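Local coordinates for NikO protein (Streptomyces tendae, PDB 4FQD) that transfers an enolpyruvyl group from phosphoenolpyruvate to an acceptor, a type of reaction it contributes to nikkomycin biosynthesis, where it is essential, at residues Arg70-His75 and Ser90-Ala95; Gln213-Lys218 and Gly239-Val244; Leu375-Ile380 and Thr402-Thr407. The protein carries 4 engineered substitutions. All blocks are in the same frame, centred on the assembly; numbering follows the deposited sequence.

Interaction 1: residues Arg70-His75 and Ser90-Ala95; sequences RAAGAH and SAWDRA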
# COMPACT_ATOMS: atom_id res chain seq x y z
N ARG A 70 34.76 -27.03 1.73
CA ARG A 70 35.68 -28.14 1.91
C ARG A 70 35.66 -29.11 0.73
O ARG A 70 36.67 -29.73 0.41
CB ARG A 70 35.38 -28.89 3.22
CG ARG A 70 35.64 -28.07 4.47
CD ARG A 70 35.43 -28.90 5.72
NE ARG A 70 34.06 -29.40 5.83
CZ ARG A 70 33.09 -28.78 6.49
NH1 ARG A 70 33.33 -27.63 7.10
NH2 ARG A 70 31.87 -29.30 6.53
N ALA A 71 34.50 -29.25 0.10
CA ALA A 71 34.35 -30.14 -1.04
C ALA A 71 35.10 -29.61 -2.26
O ALA A 71 35.46 -30.37 -3.16
CB ALA A 71 32.88 -30.35 -1.37
N ALA A 72 35.34 -28.30 -2.28
CA ALA A 72 36.04 -27.67 -3.39
C ALA A 72 37.52 -27.48 -3.07
O ALA A 72 38.24 -26.79 -3.79
CB ALA A 72 35.40 -26.34 -3.74
N GLY A 73 37.97 -28.10 -1.98
CA GLY A 73 39.36 -28.03 -1.58
C GLY A 73 39.68 -26.81 -0.74
O GLY A 73 40.82 -26.62 -0.31
N ALA A 74 38.67 -25.98 -0.49
CA ALA A 74 38.85 -24.77 0.31
C ALA A 74 38.71 -25.07 1.80
O ALA A 74 38.59 -26.23 2.21
CB ALA A 74 37.86 -23.70 -0.11
N HIS A 75 38.73 -24.02 2.61
CA HIS A 75 38.67 -24.17 4.06
C HIS A 75 37.37 -23.62 4.64
O HIS A 75 36.88 -22.57 4.21
CB HIS A 75 39.87 -23.47 4.72
CG HIS A 75 39.81 -23.44 6.21
ND1 HIS A 75 39.16 -22.45 6.91
CD2 HIS A 75 40.32 -24.29 7.14
CE1 HIS A 75 39.27 -22.68 8.21
NE2 HIS A 75 39.97 -23.79 8.37
N SER A 90 41.27 -19.67 -0.59
CA SER A 90 42.59 -19.59 -1.20
C SER A 90 42.91 -20.82 -2.05
O SER A 90 43.34 -20.70 -3.19
CB SER A 90 43.67 -19.41 -0.13
OG SER A 90 43.42 -18.26 0.66
N ALA A 91 42.68 -22.00 -1.48
CA ALA A 91 43.02 -23.25 -2.15
C ALA A 91 41.84 -23.83 -2.93
O ALA A 91 41.80 -25.03 -3.21
CB ALA A 91 43.54 -24.27 -1.15
N TRP A 92 40.89 -22.97 -3.28
CA TRP A 92 39.73 -23.38 -4.06
C TRP A 92 40.17 -23.82 -5.46
O TRP A 92 40.64 -23.00 -6.25
CB TRP A 92 38.73 -22.22 -4.17
CG TRP A 92 37.35 -22.64 -4.56
CD1 TRP A 92 36.97 -23.29 -5.70
CD2 TRP A 92 36.14 -22.40 -3.81
NE1 TRP A 92 35.61 -23.49 -5.70
CE2 TRP A 92 35.08 -22.95 -4.55
CE3 TRP A 92 35.87 -21.79 -2.59
CZ2 TRP A 92 33.76 -22.90 -4.11
CZ3 TRP A 92 34.55 -21.74 -2.15
CH2 TRP A 92 33.52 -22.30 -2.91
N ASP A 93 40.04 -25.11 -5.75
CA ASP A 93 40.46 -25.63 -7.05
C ASP A 93 39.30 -25.71 -8.04
O ASP A 93 38.25 -25.10 -7.84
CB ASP A 93 41.15 -26.99 -6.90
CG ASP A 93 40.26 -28.04 -6.27
OD1 ASP A 93 39.10 -28.20 -6.69
OD2 ASP A 93 40.73 -28.72 -5.33
N ARG A 94 39.49 -26.48 -9.11
CA ARG A 94 38.46 -26.60 -10.14
C ARG A 94 38.05 -28.04 -10.40
O ARG A 94 38.85 -28.88 -10.82
CB ARG A 94 38.92 -25.93 -11.44
CG ARG A 94 40.31 -26.34 -11.90
CD ARG A 94 40.85 -25.35 -12.92
NE ARG A 94 41.10 -24.04 -12.32
CZ ARG A 94 41.41 -22.95 -13.02
NH1 ARG A 94 41.51 -23.00 -14.34
NH2 ARG A 94 41.61 -21.80 -12.39
N ALA A 95 36.77 -28.33 -10.15
CA ALA A 95 36.21 -29.65 -10.37
C ALA A 95 34.69 -29.57 -10.34
O ALA A 95 34.12 -28.47 -10.30
CB ALA A 95 36.70 -30.63 -9.31
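With chi1 at -161°, Trp92 carries its CG opposite the backbone N, and the indole turns one face to Ala72. The methyl of Ala72 sits over that face, displaced toward the rim: Ala72 CB lies 3.7 Å from the centroid of the Trp92 five-membered ring, a CH-pi contact. Further along the indole, Ala74 CB meets Trp92 CE3 at 3.7 Å in an oblique approach, and two small methyls thus fit against one broad ring system. Beside this apolar patch the backbones are tied by Asp93 N, which donates to Ala72 O over 3.1 Å; the bond is fairly straight (163° at the hydrogen) and the donor lies almost in line with the carbonyl. Asp93 holds its CG between its own N and carbonyl carbon (chi1 60°), which turns the carboxylate toward the helix end, Asp93 OD1 standing 3.3 Å from Ala72 O, two acceptors with no bond between them. An alanine in place of Trp92 would probably leave the Ala72 and Ala74 methyls facing a gap and take away the edge-to-face partner of Phe69. Leu115 and Arg118 of helix 112-118 also touch the indole. Gly73, at positive phi, is the C-prime residue of a Schellman motif: Gly73 N bonds Arg70 O at 3.2 Å and Ala74 N reaches back to Phe69 O. The arrangement is that of a Schellman-capped helix C-terminus, packed against the loop that follows the antiparallel strands 75-79 and 84-88.

Interaction 2: residues Gln213-Lys218 and Gly239-Val244; sequences QHPYLK and GPETWV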
# COMPACT_ATOMS: atom_id res chain seq x y z
N GLN A 213 23.28 1.28 -10.62
CA GLN A 213 22.31 2.34 -10.38
C GLN A 213 21.09 1.84 -9.62
O GLN A 213 20.57 0.77 -9.93
CB GLN A 213 21.88 2.96 -11.70
CG GLN A 213 21.64 4.44 -11.61
CD GLN A 213 22.91 5.21 -11.36
OE1 GLN A 213 22.92 6.19 -10.62
NE2 GLN A 213 24.01 4.77 -11.98
N HIS A 214 20.63 2.63 -8.66
CA HIS A 214 19.48 2.28 -7.82
C HIS A 214 19.62 0.90 -7.18
O HIS A 214 18.83 -0.00 -7.47
CB HIS A 214 18.18 2.35 -8.62
CG HIS A 214 17.97 3.66 -9.32
ND1 HIS A 214 18.13 3.80 -10.68
CD2 HIS A 214 17.62 4.88 -8.85
CE1 HIS A 214 17.88 5.05 -11.02
NE2 HIS A 214 17.57 5.73 -9.93
N PRO A 215 20.61 0.73 -6.29
CA PRO A 215 20.87 -0.59 -5.71
C PRO A 215 19.95 -0.94 -4.55
O PRO A 215 19.30 -0.07 -3.97
CB PRO A 215 22.31 -0.45 -5.20
CG PRO A 215 22.40 0.98 -4.81
CD PRO A 215 21.54 1.75 -5.77
N TYR A 216 19.89 -2.23 -4.23
CA TYR A 216 19.18 -2.72 -3.05
C TYR A 216 19.92 -2.18 -1.83
O TYR A 216 21.15 -2.10 -1.84
CB TYR A 216 19.18 -4.25 -3.06
CG TYR A 216 18.26 -4.90 -2.05
CD1 TYR A 216 16.88 -4.85 -2.21
CD2 TYR A 216 18.77 -5.59 -0.97
CE1 TYR A 216 16.04 -5.45 -1.29
CE2 TYR A 216 17.94 -6.20 -0.05
CZ TYR A 216 16.58 -6.12 -0.22
OH TYR A 216 15.75 -6.73 0.70
N LEU A 217 19.18 -1.81 -0.79
CA LEU A 217 19.77 -1.02 0.30
C LEU A 217 19.78 -1.68 1.68
O LEU A 217 20.32 -1.11 2.63
CB LEU A 217 19.08 0.34 0.39
CG LEU A 217 19.22 1.22 -0.86
CD1 LEU A 217 18.34 2.45 -0.74
CD2 LEU A 217 20.67 1.61 -1.08
N LYS A 218 19.19 -2.86 1.80
CA LYS A 218 19.16 -3.56 3.08
C LYS A 218 20.55 -4.09 3.45
O LYS A 218 21.39 -4.26 2.56
CB LYS A 218 18.14 -4.71 3.03
CG LYS A 218 16.72 -4.25 2.77
CD LYS A 218 16.27 -3.23 3.81
CE LYS A 218 14.83 -2.80 3.59
NZ LYS A 218 13.87 -3.92 3.77
N GLY A 239 26.98 8.61 -5.55
CA GLY A 239 25.75 9.33 -5.30
C GLY A 239 24.82 8.53 -4.42
O GLY A 239 25.15 7.40 -4.04
N PRO A 240 23.65 9.10 -4.08
CA PRO A 240 22.65 8.39 -3.28
C PRO A 240 22.17 7.12 -3.98
O PRO A 240 21.80 6.15 -3.32
CB PRO A 240 21.50 9.40 -3.20
CG PRO A 240 22.15 10.73 -3.40
CD PRO A 240 23.26 10.48 -4.38
N GLU A 241 22.19 7.13 -5.31
CA GLU A 241 21.72 6.00 -6.09
C GLU A 241 22.79 5.47 -7.04
O GLU A 241 22.48 4.75 -7.99
CB GLU A 241 20.46 6.38 -6.88
CG GLU A 241 19.31 6.89 -6.03
CD GLU A 241 18.68 5.80 -5.18
OE1 GLU A 241 18.99 4.61 -5.40
OE2 GLU A 241 17.87 6.13 -4.29
N THR A 242 24.04 5.83 -6.79
CA THR A 242 25.13 5.44 -7.67
C THR A 242 26.28 4.76 -6.93
O THR A 242 26.94 5.38 -6.10
CB THR A 242 25.69 6.64 -8.46
OG1 THR A 242 24.65 7.24 -9.24
CG2 THR A 242 26.82 6.20 -9.38
N TRP A 243 26.50 3.49 -7.24
CA TRP A 243 27.62 2.74 -6.67
C TRP A 243 28.63 2.40 -7.75
O TRP A 243 28.28 1.85 -8.80
CB TRP A 243 27.12 1.46 -5.99
CG TRP A 243 26.35 1.71 -4.74
CD1 TRP A 243 26.01 2.92 -4.20
CD2 TRP A 243 25.82 0.72 -3.85
NE1 TRP A 243 25.30 2.75 -3.04
CE2 TRP A 243 25.17 1.40 -2.80
CE3 TRP A 243 25.83 -0.68 -3.83
CZ2 TRP A 243 24.54 0.74 -1.75
CZ3 TRP A 243 25.20 -1.34 -2.79
CH2 TRP A 243 24.56 -0.63 -1.77
N VAL A 244 29.89 2.74 -7.49
CA VAL A 244 30.96 2.51 -8.46
C VAL A 244 31.98 1.51 -7.93
O VAL A 244 32.58 1.72 -6.87
CB VAL A 244 31.68 3.82 -8.83
CG1 VAL A 244 32.84 3.55 -9.76
CG2 VAL A 244 30.70 4.80 -9.45
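The backbone O of Glu241 is approached by two groups of the facing segment. His214 N donates to Glu241 O over 2.9 Å, the donor tilted 23° from the carbonyl plane; Gln213 CA adds a CA-H...O contact to Glu241 O at 3.4 Å. This grip lies next to the antiparallel, non-hydrogen-bonded pair Gln213-Thr242, where the ladder runs out and the chain of 213-218 turns away. The Glu241 side chain, bent at chi2, brings OE1 to 3.4 Å from His214 CA. The side chains of Glu241 and His214 cross at about a right angle, but the imidazole and carboxylate planes are only 34° apart. The carboxylate is held by a salt bridge to Arg337, while His214 ND1 bonds Asp176. One residue on, Pro215 lies on Trp243: Pro215 CG stands over the centre of the six-membered ring of Trp243, 3.6 Å from its centroid, a CH-pi contact that sets the proline against the flat of the indole. Trp243 reaches there with CG beside its backbone N (chi1 -70°). Leu217 CD2 comes obliquely to 4.0 Å from Trp243 CZ2, and Tyr216 O lies 3.7 Å from Trp243 CH2. Beyond the segments the indole stacks on Phe237 and meets Val221 and Val225 of helix 219-231 and Leu200 of helix 192-204, which places the contact where strands 209-213 and 242-248 of one mixed sheet meet the helices packed on it.

Interaction 3: residues Leu375-Ile380 and Thr402-Thr407; sequences LEALGI and TDLRAT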
# COMPACT_ATOMS: atom_id res chain seq x y z
N LEU A 375 -4.31 -19.86 9.49
CA LEU A 375 -4.69 -18.94 10.55
C LEU A 375 -6.21 -18.87 10.66
O LEU A 375 -6.76 -18.61 11.73
CB LEU A 375 -4.14 -17.54 10.28
CG LEU A 375 -2.63 -17.33 10.46
CD1 LEU A 375 -2.26 -15.89 10.13
CD2 LEU A 375 -2.21 -17.67 11.88
N GLU A 376 -6.89 -19.11 9.54
CA GLU A 376 -8.34 -19.11 9.49
C GLU A 376 -8.92 -20.21 10.38
O GLU A 376 -9.95 -20.02 11.02
CB GLU A 376 -8.82 -19.33 8.05
CG GLU A 376 -10.28 -18.99 7.81
CD GLU A 376 -10.47 -17.58 7.30
OE1 GLU A 376 -9.52 -17.03 6.72
OE2 GLU A 376 -11.57 -17.02 7.49
N ALA A 377 -8.23 -21.34 10.43
CA ALA A 377 -8.66 -22.48 11.23
C ALA A 377 -8.61 -22.18 12.72
O ALA A 377 -9.36 -22.76 13.51
CB ALA A 377 -7.82 -23.71 10.90
N LEU A 378 -7.72 -21.27 13.11
CA LEU A 378 -7.56 -20.91 14.51
C LEU A 378 -8.61 -19.90 14.97
O LEU A 378 -8.81 -19.70 16.17
CB LEU A 378 -6.16 -20.37 14.78
CG LEU A 378 -5.02 -21.38 14.64
CD1 LEU A 378 -3.68 -20.71 14.92
CD2 LEU A 378 -5.23 -22.57 15.56
N GLY A 379 -9.29 -19.27 14.02
CA GLY A 379 -10.33 -18.31 14.33
C GLY A 379 -10.07 -16.94 13.75
O GLY A 379 -10.93 -16.06 13.79
N ILE A 380 -8.86 -16.74 13.22
CA ILE A 380 -8.48 -15.47 12.63
C ILE A 380 -9.17 -15.26 11.29
O ILE A 380 -9.13 -16.13 10.42
CB ILE A 380 -6.95 -15.37 12.46
CG1 ILE A 380 -6.25 -15.64 13.79
CG2 ILE A 380 -6.55 -14.02 11.90
CD1 ILE A 380 -4.74 -15.59 13.71
N THR A 402 -7.06 -28.30 16.11
CA THR A 402 -6.87 -28.21 14.67
C THR A 402 -5.56 -28.85 14.22
O THR A 402 -4.66 -29.08 15.04
CB THR A 402 -6.91 -26.75 14.18
OG1 THR A 402 -5.89 -26.00 14.86
CG2 THR A 402 -8.26 -26.12 14.47
N ASP A 403 -5.46 -29.13 12.93
CA ASP A 403 -4.23 -29.65 12.34
C ASP A 403 -3.67 -28.67 11.32
O ASP A 403 -4.16 -28.60 10.19
CB ASP A 403 -4.47 -31.01 11.68
CG ASP A 403 -4.74 -32.10 12.69
OD1 ASP A 403 -3.79 -32.52 13.39
OD2 ASP A 403 -5.90 -32.55 12.78
N LEU A 404 -2.66 -27.92 11.71
CA LEU A 404 -2.10 -26.88 10.86
C LEU A 404 -0.94 -27.39 10.00
O LEU A 404 -0.07 -28.11 10.48
CB LEU A 404 -1.64 -25.68 11.70
CG LEU A 404 -2.66 -24.56 11.94
CD1 LEU A 404 -3.99 -25.10 12.43
CD2 LEU A 404 -2.11 -23.55 12.92
N ARG A 405 -0.95 -27.00 8.73
CA ARG A 405 0.13 -27.36 7.82
C ARG A 405 0.90 -26.12 7.37
O ARG A 405 0.32 -25.17 6.85
CB ARG A 405 -0.42 -28.10 6.60
CG ARG A 405 0.63 -28.40 5.54
CD ARG A 405 0.02 -29.01 4.29
NE ARG A 405 1.02 -29.25 3.26
CZ ARG A 405 1.77 -30.35 3.20
NH1 ARG A 405 1.64 -31.30 4.11
NH2 ARG A 405 2.66 -30.49 2.22
N ALA A 406 2.21 -26.14 7.58
CA ALA A 406 3.06 -25.03 7.17
C ALA A 406 3.42 -25.15 5.69
O ALA A 406 3.72 -26.23 5.20
CB ALA A 406 4.32 -24.99 8.01
N THR A 407 3.38 -24.02 4.98
CA THR A 407 3.70 -24.00 3.56
C THR A 407 5.13 -23.53 3.32
O THR A 407 5.73 -23.85 2.30
CB THR A 407 2.73 -23.10 2.77
OG1 THR A 407 2.73 -21.78 3.34
CG2 THR A 407 1.32 -23.67 2.82
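Leu378 sets its CD1 against the CD2 methyl of Leu404, 3.8 Å away, the two side chains crossing at about a right angle. The other branch of the same leucine, Leu378 CD2, leads to Thr402, whose OG1 stands 3.6 Å off; the fork of Leu378 is therefore spread along the strand, one methyl for each inward-pointing residue. Thr402 holds OG1 between its own N and carbonyl carbon (chi1 58°), and this rotation gives both of its branches to the helix end, OG1 to Leu378 CD2 and Thr402 CG2 to Ala377 O at 3.7 Å. Ala377 CB adds a looser apolar touch to Leu404 CD1 at 4.4 Å. No hydrogen bond joins the two segments, and packing, mostly of side chains, carries the contact. The helix that presents Ala377 and Leu378 stops at once: Gly379, with phi 121°, ends it in a Schellman motif, and Gly379 N bonds Glu376 O. Leu375 O takes both Leu378 N, at 3.1 Å, and Ile380 N, at 3.2 Å, from opposite faces of its plane. Helix 409-419 adds Leu415 against Leu404 and Ala418 against Leu378. Helix 372-378 connects two strands of another sheet, 356-362 and 382-385, whereas strand 402-405 is outermost, within the chain, in its own sheet and pairs with 425-429. The C-terminal end of helix 372-378 thus packs on strand 402-405, in a fold of the EPSP synthase family, the inverse alpha/beta barrel with helices inside and sheets outside.

Overall arrangement
Along the chain the contacts come in series, interaction 1 closing before interaction 2 opens and interaction 2 before interaction 3. None touches another. The centres of interactions 1 and 2 lie about 33 Å apart. Those of interactions 2 and 3 are separated by about 41 Å, and those of interactions 1 and 3 by about 45 Å. Interaction 3 lies across the chain's centre from the other two. Each lies at or beside a different mixed sheet, containing strands 75-79, 242-248 and 402-405 respectively. Interactions 1 and 3 both involve a helix ended by a Schellman glycine, whereas interaction 2 continues a strand pairing. They are separate packing contacts in different parts of the inverse alpha/beta barrel fold, not one shared site.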